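Local coordinates for uncharacterized protein (Bacteroides caccae, PDB 4L7A) that is uncharacterized but is probably a zinc-binding metallo-peptidase of the Peptidase_MA clan, at residues V236-Y239 against M240-W244; I149-K153 against K154-V158; E197-A200 against E201-C205; H71-L74 against E75-E79. All blocks are in the same frame, centred on the assembly; numbering follows the deposited sequence.

In the fold
Following the chain from the N terminus, contact 4 comes first, inside helix 59-81; contact 2 closes the end of helix 131-153 and starts the loop toward helix 160-163; contact 3 lies within helix 195-208; contact 1 ends helix 211-244. All four are local, run in series and neither nest nor cross. Contacts 1, 2 and 3 touch one another, so helices 131-153, 195-208 and 211-244 meet here: Tyr239 and Ser243 bond to Lys154, His151 and Tyr156 pack on Ile199, and Ile199 packs on Val236. Contact 4 stands apart, its nearest atoms about 6 Å from contacts 2 and 3, and reaches the group through helix 131-153.

Contact 1 (V236-Y239 against M240-W244); sequences VKKY and MKDSW
Trp244 NE1 donates a nearly straight hydrogen bond to Tyr239 OH, a side-chain link five residues apart near the C-terminal end of helix 211-244. The N-H points out in the indole plane and meets the hydroxyl at 3.0 Å. The side chains run side by side, while their rings make an offset edge-to-face pair, the indole edge turned toward the phenol face with the planes at 77°. Tyr239 (chi1 165°) projects from the helix flank toward Leu150 and Lys154, and its hydroxyl is also hydrogen-bonded to Lys154 O. The buried phenol oxygen is therefore gripped by two partners, which fixes the ring at the seam with helix 131-153. Selenomethionine Met240 adds an oblique Met-aromatic contact, its SE 3.9 Å from Tyr239 CD2, after two bends of its chain. One turn before it, Val236 CG1 lies 4.2 Å from Met240 CG, and Val236 continues onto Ile199 and Val202 of helix 195-208. On the exposed flank an i to i+4 salt bridge spans the turn: the lysine chain curls at its last torsion, and Lys238 NZ reaches the syn lone pair of Asp242 OD2 at 2.9 Å.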
loop_
_atom_site.group_PDB
_atom_site.type_symbol
_atom_site.label_atom_id
_atom_site.label_comp_id
_atom_site.label_asym_id
_atom_site.label_seq_id
_atom_site.Cartn_x
_atom_site.Cartn_y
_atom_site.Cartn_z
ATOM N N VAL A 236 -3.637 -3.276 -17.666
ATOM C CA VAL A 236 -2.682 -2.964 -16.583
ATOM C C VAL A 236 -1.413 -3.848 -16.658
ATOM O O VAL A 236 -0.302 -3.340 -16.571
ATOM C CB VAL A 236 -3.328 -3.115 -15.181
ATOM C CG1 VAL A 236 -2.306 -2.886 -14.049
ATOM C CG2 VAL A 236 -4.442 -2.101 -15.032
ATOM N N LYS A 237 -1.593 -5.158 -16.780
ATOM C CA LYS A 237 -0.461 -6.039 -16.956
ATOM C C LYS A 237 0.436 -5.549 -18.108
ATOM O O LYS A 237 1.657 -5.499 -17.972
ATOM C CB LYS A 237 -0.927 -7.443 -17.209
ATOM C CG LYS A 237 -1.366 -8.161 -15.965
ATOM C CD LYS A 237 -1.846 -9.607 -16.327
ATOM C CE LYS A 237 -2.187 -10.370 -15.031
ATOM N NZ LYS A 237 -3.107 -11.530 -15.330
ATOM N N LYS A 238 -0.180 -5.207 -19.239
ATOM C CA LYS A 238 0.544 -4.767 -20.414
ATOM C C LYS A 238 1.276 -3.450 -20.163
ATOM O O LYS A 238 2.411 -3.300 -20.546
ATOM C CB LYS A 238 -0.413 -4.652 -21.601
ATOM C CG LYS A 238 0.262 -4.164 -22.907
ATOM C CD LYS A 238 -0.658 -4.295 -24.137
ATOM C CE LYS A 238 -0.178 -3.411 -25.302
ATOM N NZ LYS A 238 1.188 -3.777 -25.787
ATOM N N TYR A 239 0.608 -2.508 -19.503
ATOM C CA TYR A 239 1.200 -1.252 -19.124
ATOM C C TYR A 239 2.413 -1.484 -18.191
ATOM O O TYR A 239 3.485 -0.879 -18.401
ATOM C CB TYR A 239 0.181 -0.374 -18.388
ATOM C CG TYR A 239 0.802 0.810 -17.633
ATOM C CD1 TYR A 239 1.285 1.935 -18.315
ATOM C CD2 TYR A 239 0.931 0.791 -16.252
ATOM C CE1 TYR A 239 1.871 3.016 -17.628
ATOM C CE2 TYR A 239 1.510 1.865 -15.558
ATOM C CZ TYR A 239 1.986 2.964 -16.264
ATOM O OH TYR A 239 2.557 4.012 -15.548
HETATM N N MSE A 240 2.256 -2.331 -17.170
HETATM C CA MSE A 240 3.377 -2.521 -16.250
HETATM C C MSE A 240 4.569 -3.149 -17.004
HETATM O O MSE A 240 5.736 -2.777 -16.746
HETATM C CB MSE A 240 2.977 -3.354 -15.078
HETATM C CG MSE A 240 1.907 -2.712 -14.228
HETATM SE SE MSE A 240 2.616 -1.134 -13.318
HETATM C CE MSE A 240 3.634 -2.031 -11.928
ATOM N N LYS A 241 4.258 -4.055 -17.941
ATOM C CA LYS A 241 5.287 -4.656 -18.801
ATOM C C LYS A 241 5.964 -3.638 -19.759
ATOM O O LYS A 241 7.184 -3.461 -19.741
ATOM C CB LYS A 241 4.700 -5.815 -19.601
ATOM C CG LYS A 241 5.688 -6.494 -20.487
ATOM C CD LYS A 241 5.055 -7.744 -21.104
ATOM C CE LYS A 241 5.295 -7.752 -22.588
ATOM N NZ LYS A 241 5.345 -9.117 -23.163
ATOM N N ASP A 242 5.177 -2.932 -20.544
ATOM C CA ASP A 242 5.731 -2.049 -21.543
ATOM C C ASP A 242 6.444 -0.841 -20.915
ATOM O O ASP A 242 7.464 -0.442 -21.410
ATOM C CB ASP A 242 4.656 -1.537 -22.517
ATOM C CG ASP A 242 3.991 -2.647 -23.326
ATOM O OD1 ASP A 242 4.530 -3.779 -23.352
ATOM O OD2 ASP A 242 2.906 -2.372 -23.899
ATOM N N SER A 243 5.891 -0.270 -19.842
ATOM C CA SER A 243 6.398 0.971 -19.308
ATOM C C SER A 243 7.418 0.758 -18.201
ATOM O O SER A 243 8.270 1.590 -18.023
ATOM C CB SER A 243 5.238 1.844 -18.773
ATOM O OG SER A 243 4.437 2.276 -19.867
ATOM N N TRP A 244 7.306 -0.328 -17.424
ATOM C CA TRP A 244 8.184 -0.489 -16.274
ATOM C C TRP A 244 8.960 -1.793 -16.235
ATOM O O TRP A 244 9.673 -2.041 -15.279
ATOM C CB TRP A 244 7.377 -0.301 -14.974
ATOM C CG TRP A 244 6.725 1.038 -14.907
ATOM C CD1 TRP A 244 5.428 1.340 -15.201
ATOM C CD2 TRP A 244 7.374 2.281 -14.602
ATOM N NE1 TRP A 244 5.197 2.684 -15.012
ATOM C CE2 TRP A 244 6.384 3.298 -14.696
ATOM C CE3 TRP A 244 8.664 2.623 -14.182
ATOM C CZ2 TRP A 244 6.656 4.649 -14.395
ATOM C CZ3 TRP A 244 8.954 3.978 -13.914
ATOM C CH2 TRP A 244 7.940 4.965 -14.009
#

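Contact 2 (I149-K153 against K154-V158); sequences ILHQK and KNYPV
His151 presents one ring face to the edge of Tyr156, five residues on, in an edge-to-face pair at the point where helix 131-153 ends. Tyr156 CD2 does the touching: it lies 3.9 Å from His151 CG, above the rim of the imidazole rather than its middle, and the ring planes stand at 76°. Tyr156 CG sits between its own backbone N and carbonyl carbon (chi1 62°), a crowded position that leaves the CD2 edge of the ring facing the imidazole, while the hydroxyl points on toward its hydrogen-bond partner Asp161. Lys154 is the first residue to leave helical geometry, yet its amide still completes the helix with a straight bond, Lys154 N to Leu150 O at 2.8 Å. At the next carbonyl, Asn155 CA approaches His151 O at 3.3 Å in a CA-H...O contact. Lys154 stretches out fully beyond CG, its ammonium bonding Ser243 O and making a cation-pi contact with Trp244 on helix 211-244. Lys154 and Tyr156 thus tie the exit from the helix to helix 211-244 and to Asp161. Between His151 and Tyr156 the attraction is dispersive and weakly electrostatic, ring C-H against pi face, with no strong polar bond between the two rings.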
loop_
_atom_site.group_PDB
_atom_site.type_symbol
_atom_site.label_atom_id
_atom_site.label_comp_id
_atom_site.label_asym_id
_atom_site.label_seq_id
_atom_site.Cartn_x
_atom_site.Cartn_y
_atom_site.Cartn_z
ATOM N N ILE A 149 1.738 7.221 -8.653
ATOM C CA ILE A 149 3.028 7.863 -8.988
ATOM C C ILE A 149 3.571 7.282 -10.283
ATOM O O ILE A 149 4.089 8.018 -11.130
ATOM C CB ILE A 149 4.045 7.703 -7.835
ATOM C CG1 ILE A 149 3.604 8.537 -6.617
ATOM C CG2 ILE A 149 5.444 8.156 -8.256
ATOM C CD1 ILE A 149 4.422 8.195 -5.308
ATOM N N LEU A 150 3.452 5.967 -10.453
ATOM C CA LEU A 150 3.883 5.393 -11.723
ATOM C C LEU A 150 3.123 6.050 -12.887
ATOM O O LEU A 150 3.726 6.439 -13.938
ATOM C CB LEU A 150 3.688 3.878 -11.770
ATOM C CG LEU A 150 4.492 3.041 -10.783
ATOM C CD1 LEU A 150 4.045 1.590 -10.793
ATOM C CD2 LEU A 150 6.024 3.172 -11.095
ATOM N N HIS A 151 1.815 6.168 -12.720
ATOM C CA HIS A 151 0.967 6.770 -13.766
ATOM C C HIS A 151 1.297 8.199 -14.092
ATOM O O HIS A 151 1.220 8.554 -15.238
ATOM C CB HIS A 151 -0.486 6.655 -13.437
ATOM C CG HIS A 151 -0.895 5.247 -13.164
ATOM N ND1 HIS A 151 -1.958 4.930 -12.364
ATOM C CD2 HIS A 151 -0.351 4.068 -13.568
ATOM C CE1 HIS A 151 -2.052 3.606 -12.269
ATOM N NE2 HIS A 151 -1.107 3.060 -13.026
ATOM N N GLN A 152 1.689 8.983 -13.096
ATOM C CA GLN A 152 2.131 10.368 -13.289
ATOM C C GLN A 152 3.417 10.443 -14.085
ATOM O O GLN A 152 3.539 11.268 -14.978
ATOM C CB GLN A 152 2.328 11.094 -11.944
ATOM C CG GLN A 152 1.009 11.289 -11.184
ATOM C CD GLN A 152 1.121 12.055 -9.818
ATOM O OE1 GLN A 152 1.922 11.713 -8.932
ATOM N NE2 GLN A 152 0.287 13.082 -9.659
ATOM N N LYS A 153 4.355 9.548 -13.793
ATOM C CA LYS A 153 5.625 9.552 -14.501
ATOM C C LYS A 153 5.523 8.985 -15.902
ATOM O O LYS A 153 6.148 9.509 -16.838
ATOM C CB LYS A 153 6.652 8.777 -13.736
ATOM C CG LYS A 153 7.127 9.447 -12.447
ATOM C CD LYS A 153 8.264 8.627 -11.937
ATOM C CE LYS A 153 9.103 9.356 -10.930
ATOM N NZ LYS A 153 8.283 9.762 -9.818
ATOM N N LYS A 154 4.771 7.895 -16.070
ATOM C CA LYS A 154 4.514 7.323 -17.391
ATOM C C LYS A 154 3.032 7.054 -17.553
ATOM O O LYS A 154 2.484 6.092 -16.977
ATOM C CB LYS A 154 5.330 6.050 -17.610
ATOM C CG LYS A 154 6.801 6.280 -17.622
ATOM C CD LYS A 154 7.559 5.023 -17.883
ATOM C CE LYS A 154 8.997 5.276 -17.556
ATOM N NZ LYS A 154 9.766 4.104 -17.859
ATOM N N ASN A 155 2.375 7.899 -18.338
ATOM C CA ASN A 155 0.933 7.851 -18.431
ATOM C C ASN A 155 0.420 6.496 -18.909
ATOM O O ASN A 155 1.031 5.881 -19.797
ATOM C CB ASN A 155 0.445 8.965 -19.332
ATOM C CG ASN A 155 0.574 10.333 -18.655
ATOM O OD1 ASN A 155 0.897 10.458 -17.454
ATOM N ND2 ASN A 155 0.349 11.352 -19.418
ATOM N N TYR A 156 -0.694 6.040 -18.337
ATOM C CA TYR A 156 -1.291 4.776 -18.745
ATOM C C TYR A 156 -2.041 4.992 -20.069
ATOM O O TYR A 156 -2.297 6.137 -20.424
ATOM C CB TYR A 156 -2.190 4.188 -17.634
ATOM C CG TYR A 156 -3.397 5.043 -17.254
ATOM C CD1 TYR A 156 -4.535 5.000 -18.038
ATOM C CD2 TYR A 156 -3.393 5.888 -16.137
ATOM C CE1 TYR A 156 -5.589 5.741 -17.750
ATOM C CE2 TYR A 156 -4.483 6.689 -15.866
ATOM C CZ TYR A 156 -5.569 6.578 -16.673
ATOM O OH TYR A 156 -6.708 7.287 -16.468
ATOM N N PRO A 157 -2.409 3.898 -20.799
ATOM C CA PRO A 157 -3.138 4.087 -22.083
ATOM C C PRO A 157 -4.477 4.779 -21.969
ATOM O O PRO A 157 -5.292 4.411 -21.151
ATOM C CB PRO A 157 -3.313 2.660 -22.612
ATOM C CG PRO A 157 -2.231 1.884 -21.939
ATOM C CD PRO A 157 -2.168 2.464 -20.551
ATOM N N VAL A 158 -4.679 5.793 -22.801
ATOM C CA VAL A 158 -5.897 6.572 -22.762
ATOM C C VAL A 158 -7.110 5.707 -23.002
ATOM O O VAL A 158 -8.186 6.022 -22.514
ATOM C CB VAL A 158 -5.897 7.745 -23.794
ATOM C CG1 VAL A 158 -4.776 8.707 -23.470
ATOM C CG2 VAL A 158 -5.763 7.251 -25.238
#

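Contact 3 (E197-A200 against E201-C205); sequences EDIA and EVTAC
Asp198 and Val202 point the same way from successive turns of helix 195-208 and lie side by side, Asp198 OD1 3.5 Å from Val202 CG2. A first torsion near trans (chi1 -176°) places the aspartate carboxylate beside Val202, within reach of Tyr160, Tyr168 and Lys232, so this buried charge is met by two hydroxyls and an ammonium. Thr203 turns back along the helix instead. Its OG1, anti to the carbonyl carbon and beside the backbone N, donates to Ile199 O at 2.8 Å. Thr203 N donates to the same oxygen at 3.1 Å from the opposite face of the carbonyl plane, each donor tilted nearly 30° out of it. Ile199 O is thus held by two bonds from one residue. A valine in place of Thr203 would probably leave Ile199 O with the amide bond alone and an apolar branch set against the carbonyl. Glu201 leaves on another flank: its CG packs 3.2 Å from Glu197 O, then the chain bends at chi2 to send OE1 to Thr188 and Lys140 and OE2 to His144 ND1. Glu197, one turn earlier, directs its carboxylate away, toward Lys194. His144 opens the HExxH sequence of helix 131-153. With Glu201 bonded to that first histidine, the spacing of Glu197 and Glu201 is consistent with the gluzincin pattern, as in thermolysin, where a glutamate is followed four residues later by an acidic residue that holds the first histidine.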
loop_
_atom_site.group_PDB
_atom_site.type_symbol
_atom_site.label_atom_id
_atom_site.label_comp_id
_atom_site.label_asym_id
_atom_site.label_seq_id
_atom_site.Cartn_x
_atom_site.Cartn_y
_atom_site.Cartn_z
ATOM N N GLU A 197 -8.461 6.634 -10.592
ATOM C CA GLU A 197 -8.602 5.809 -9.389
ATOM C C GLU A 197 -8.891 4.332 -9.703
ATOM O O GLU A 197 -8.421 3.424 -8.986
ATOM C CB GLU A 197 -9.587 6.406 -8.378
ATOM C CG GLU A 197 -8.893 7.442 -7.479
ATOM C CD GLU A 197 -8.439 8.618 -8.261
ATOM O OE1 GLU A 197 -9.349 9.339 -8.748
ATOM O OE2 GLU A 197 -7.200 8.780 -8.457
ATOM N N ASP A 198 -9.627 4.099 -10.786
ATOM C CA ASP A 198 -9.973 2.760 -11.268
ATOM C C ASP A 198 -8.686 1.961 -11.549
ATOM O O ASP A 198 -8.467 0.895 -10.983
ATOM C CB ASP A 198 -10.870 2.886 -12.513
ATOM C CG ASP A 198 -11.384 1.568 -13.048
ATOM O OD1 ASP A 198 -10.883 0.481 -12.705
ATOM O OD2 ASP A 198 -12.354 1.626 -13.830
ATOM N N ILE A 199 -7.805 2.497 -12.341
ATOM C CA ILE A 199 -6.624 1.764 -12.635
ATOM C C ILE A 199 -5.689 1.596 -11.387
ATOM O O ILE A 199 -5.087 0.519 -11.225
ATOM C CB ILE A 199 -5.919 2.322 -13.852
ATOM C CG1 ILE A 199 -4.773 1.394 -14.215
ATOM C CG2 ILE A 199 -5.479 3.802 -13.667
ATOM C CD1 ILE A 199 -4.077 1.764 -15.510
ATOM N N ALA A 200 -5.609 2.588 -10.485
ATOM C CA ALA A 200 -4.837 2.418 -9.266
ATOM C C ALA A 200 -5.437 1.297 -8.383
ATOM O O ALA A 200 -4.694 0.537 -7.780
ATOM C CB ALA A 200 -4.726 3.734 -8.448
ATOM N N GLU A 201 -6.770 1.193 -8.367
ATOM C CA GLU A 201 -7.472 0.164 -7.595
ATOM C C GLU A 201 -7.306 -1.220 -8.189
ATOM O O GLU A 201 -7.119 -2.187 -7.446
ATOM C CB GLU A 201 -8.951 0.477 -7.478
ATOM C CG GLU A 201 -9.293 1.634 -6.494
ATOM C CD GLU A 201 -9.085 1.207 -5.036
ATOM O OE1 GLU A 201 -10.032 0.603 -4.487
ATOM O OE2 GLU A 201 -7.983 1.428 -4.470
ATOM N N VAL A 202 -7.382 -1.333 -9.509
ATOM C CA VAL A 202 -7.190 -2.634 -10.137
ATOM C C VAL A 202 -5.812 -3.127 -9.775
ATOM O O VAL A 202 -5.641 -4.228 -9.342
ATOM C CB VAL A 202 -7.436 -2.568 -11.646
ATOM C CG1 VAL A 202 -6.971 -3.853 -12.333
ATOM C CG2 VAL A 202 -8.896 -2.326 -11.920
ATOM N N THR A 203 -4.806 -2.280 -9.898
ATOM C CA THR A 203 -3.432 -2.640 -9.582
ATOM C C THR A 203 -3.243 -3.040 -8.115
ATOM O O THR A 203 -2.662 -4.087 -7.802
ATOM C CB THR A 203 -2.480 -1.429 -9.880
ATOM O OG1 THR A 203 -2.688 -0.922 -11.209
ATOM C CG2 THR A 203 -1.019 -1.833 -9.723
ATOM N N ALA A 204 -3.756 -2.212 -7.186
ATOM C CA ALA A 204 -3.615 -2.444 -5.762
ATOM C C ALA A 204 -4.412 -3.656 -5.281
ATOM O O ALA A 204 -3.936 -4.401 -4.385
ATOM C CB ALA A 204 -4.069 -1.240 -4.987
ATOM N N CYS A 205 -5.602 -3.834 -5.830
ATOM C CA CYS A 205 -6.389 -5.053 -5.491
ATOM C C CYS A 205 -5.719 -6.313 -6.035
ATOM O O CYS A 205 -5.584 -7.326 -5.337
ATOM C CB CYS A 205 -7.813 -4.961 -5.994
ATOM S SG CYS A 205 -8.826 -3.683 -5.150
#

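Contact 4 (H71-L74 against E75-E79); sequences HCWL and EAYDE
Helix 59-81 widens into a pi-type turn at 71-74, and within it Trp73 O takes a straight bond from Tyr77 N at 2.9 Å and a weak one from Ala76 N. Trp73 and Tyr77, four residues apart, then meet in a T-shaped pair with planes at 88°. The pyrrole edge of the indole comes in over the phenol face: Trp73 CD1 stands above the ring centre, and Trp73 NE1 is 3.6 Å from Tyr77 CD2. Leu74 CG covers part of one indole face, while Phe146 of helix 131-153 stacks on Trp73. Tyr77 carries its hydroxyl on to His143 of that helix, so an alanine here would probably deprive the Trp73 edge of its aromatic seat, open a gap toward Phe85 and leave His143 without this partner.

On another side, His71 and Glu75 cross with imidazole and carboxylate planes 81° apart. His71 ND1 and Glu75 OE1 are 3.9 Å apart, and a water joins the pair, 2.8 Å from His71 ND1 and donating to Glu75 OE2. Glu75 OE1 is salt-bridged to Arg258, and His71 NE2 bonds Glu261. The helix thus has an aromatic side fastened to helix 131-153 and a polar side tied to helix 248-260 and the residue just after it, where the arginine probably offsets the carboxylate charge and the water spans what would otherwise be too long a reach.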
loop_
_atom_site.group_PDB
_atom_site.type_symbol
_atom_site.label_atom_id
_atom_site.label_comp_id
_atom_site.label_asym_id
_atom_site.label_seq_id
_atom_site.Cartn_x
_atom_site.Cartn_y
_atom_site.Cartn_z
ATOM N N HIS A 71 10.148 -5.653 3.930
ATOM C CA HIS A 71 10.065 -7.050 3.418
ATOM C C HIS A 71 8.928 -7.305 2.425
ATOM O O HIS A 71 9.108 -8.022 1.431
ATOM C CB HIS A 71 9.903 -8.041 4.564
ATOM C CG HIS A 71 10.044 -9.459 4.142
ATOM N ND1 HIS A 71 11.261 -9.993 3.755
ATOM C CD2 HIS A 71 9.130 -10.445 4.002
ATOM C CE1 HIS A 71 11.097 -11.262 3.440
ATOM N NE2 HIS A 71 9.814 -11.561 3.575
ATOM N N CYS A 72 7.780 -6.682 2.688
ATOM C CA CYS A 72 6.540 -6.979 1.947
ATOM C C CYS A 72 6.199 -6.038 0.787
ATOM O O CYS A 72 5.368 -6.379 -0.084
ATOM C CB CYS A 72 5.388 -7.009 2.912
ATOM S SG CYS A 72 5.552 -8.315 4.129
ATOM N N TRP A 73 6.831 -4.885 0.756
ATOM C CA TRP A 73 6.667 -3.923 -0.340
ATOM C C TRP A 73 8.027 -3.628 -0.988
ATOM O O TRP A 73 8.270 -4.050 -2.137
ATOM C CB TRP A 73 5.865 -2.679 0.076
ATOM C CG TRP A 73 6.264 -1.461 -0.653
ATOM C CD1 TRP A 73 6.356 -1.285 -2.005
ATOM C CD2 TRP A 73 6.706 -0.266 -0.061
ATOM N NE1 TRP A 73 6.885 -0.037 -2.277
ATOM C CE2 TRP A 73 7.070 0.609 -1.079
ATOM C CE3 TRP A 73 6.781 0.178 1.259
ATOM C CZ2 TRP A 73 7.500 1.923 -0.815
ATOM C CZ3 TRP A 73 7.282 1.478 1.511
ATOM C CH2 TRP A 73 7.630 2.304 0.472
ATOM N N LEU A 74 8.946 -2.999 -0.247
ATOM C CA LEU A 74 10.165 -2.488 -0.860
ATOM C C LEU A 74 11.001 -3.601 -1.478
ATOM O O LEU A 74 11.347 -3.511 -2.624
ATOM C CB LEU A 74 11.000 -1.724 0.136
ATOM C CG LEU A 74 10.501 -0.346 0.531
ATOM C CD1 LEU A 74 11.231 0.124 1.770
ATOM C CD2 LEU A 74 10.711 0.652 -0.565
ATOM N N GLU A 75 11.195 -4.695 -0.755
ATOM C CA GLU A 75 11.907 -5.834 -1.286
ATOM C C GLU A 75 11.164 -6.612 -2.361
ATOM O O GLU A 75 11.811 -7.282 -3.177
ATOM C CB GLU A 75 12.381 -6.777 -0.186
ATOM C CG GLU A 75 13.594 -6.231 0.575
ATOM C CD GLU A 75 14.052 -7.216 1.652
ATOM O OE1 GLU A 75 14.052 -8.444 1.433
ATOM O OE2 GLU A 75 14.357 -6.776 2.740
ATOM N N ALA A 76 9.835 -6.505 -2.389
ATOM C CA ALA A 76 9.054 -7.205 -3.398
ATOM C C ALA A 76 9.193 -6.526 -4.745
ATOM O O ALA A 76 9.404 -7.135 -5.803
ATOM C CB ALA A 76 7.575 -7.284 -2.960
ATOM N N TYR A 77 9.039 -5.235 -4.696
ATOM C CA TYR A 77 9.257 -4.388 -5.843
ATOM C C TYR A 77 10.695 -4.547 -6.348
ATOM O O TYR A 77 10.890 -4.666 -7.557
ATOM C CB TYR A 77 8.950 -2.938 -5.497
ATOM C CG TYR A 77 7.470 -2.538 -5.476
ATOM C CD1 TYR A 77 6.453 -3.450 -5.211
ATOM C CD2 TYR A 77 7.097 -1.190 -5.699
ATOM C CE1 TYR A 77 5.074 -3.046 -5.198
ATOM C CE2 TYR A 77 5.789 -0.779 -5.654
ATOM C CZ TYR A 77 4.770 -1.709 -5.416
ATOM O OH TYR A 77 3.500 -1.265 -5.426
ATOM N N ASP A 78 11.674 -4.600 -5.441
ATOM C CA ASP A 78 13.054 -4.788 -5.859
ATOM C C ASP A 78 13.201 -6.124 -6.560
ATOM O O ASP A 78 13.770 -6.181 -7.623
ATOM C CB ASP A 78 14.049 -4.810 -4.688
ATOM C CG ASP A 78 14.296 -3.452 -4.073
ATOM O OD1 ASP A 78 13.990 -2.415 -4.701
ATOM O OD2 ASP A 78 14.851 -3.441 -2.941
ATOM N N GLU A 79 12.670 -7.191 -5.965
ATOM C CA GLU A 79 12.796 -8.529 -6.540
ATOM C C GLU A 79 12.248 -8.622 -7.971
ATOM O O GLU A 79 12.825 -9.264 -8.827
ATOM C CB GLU A 79 12.056 -9.543 -5.662
ATOM C CG GLU A 79 12.364 -10.989 -5.973
ATOM C CD GLU A 79 11.597 -11.952 -5.051
ATOM O OE1 GLU A 79 11.524 -11.767 -3.816
ATOM O OE2 GLU A 79 11.029 -12.893 -5.586
HETATM O O HOH W 1 13.135 -8.232 4.759
#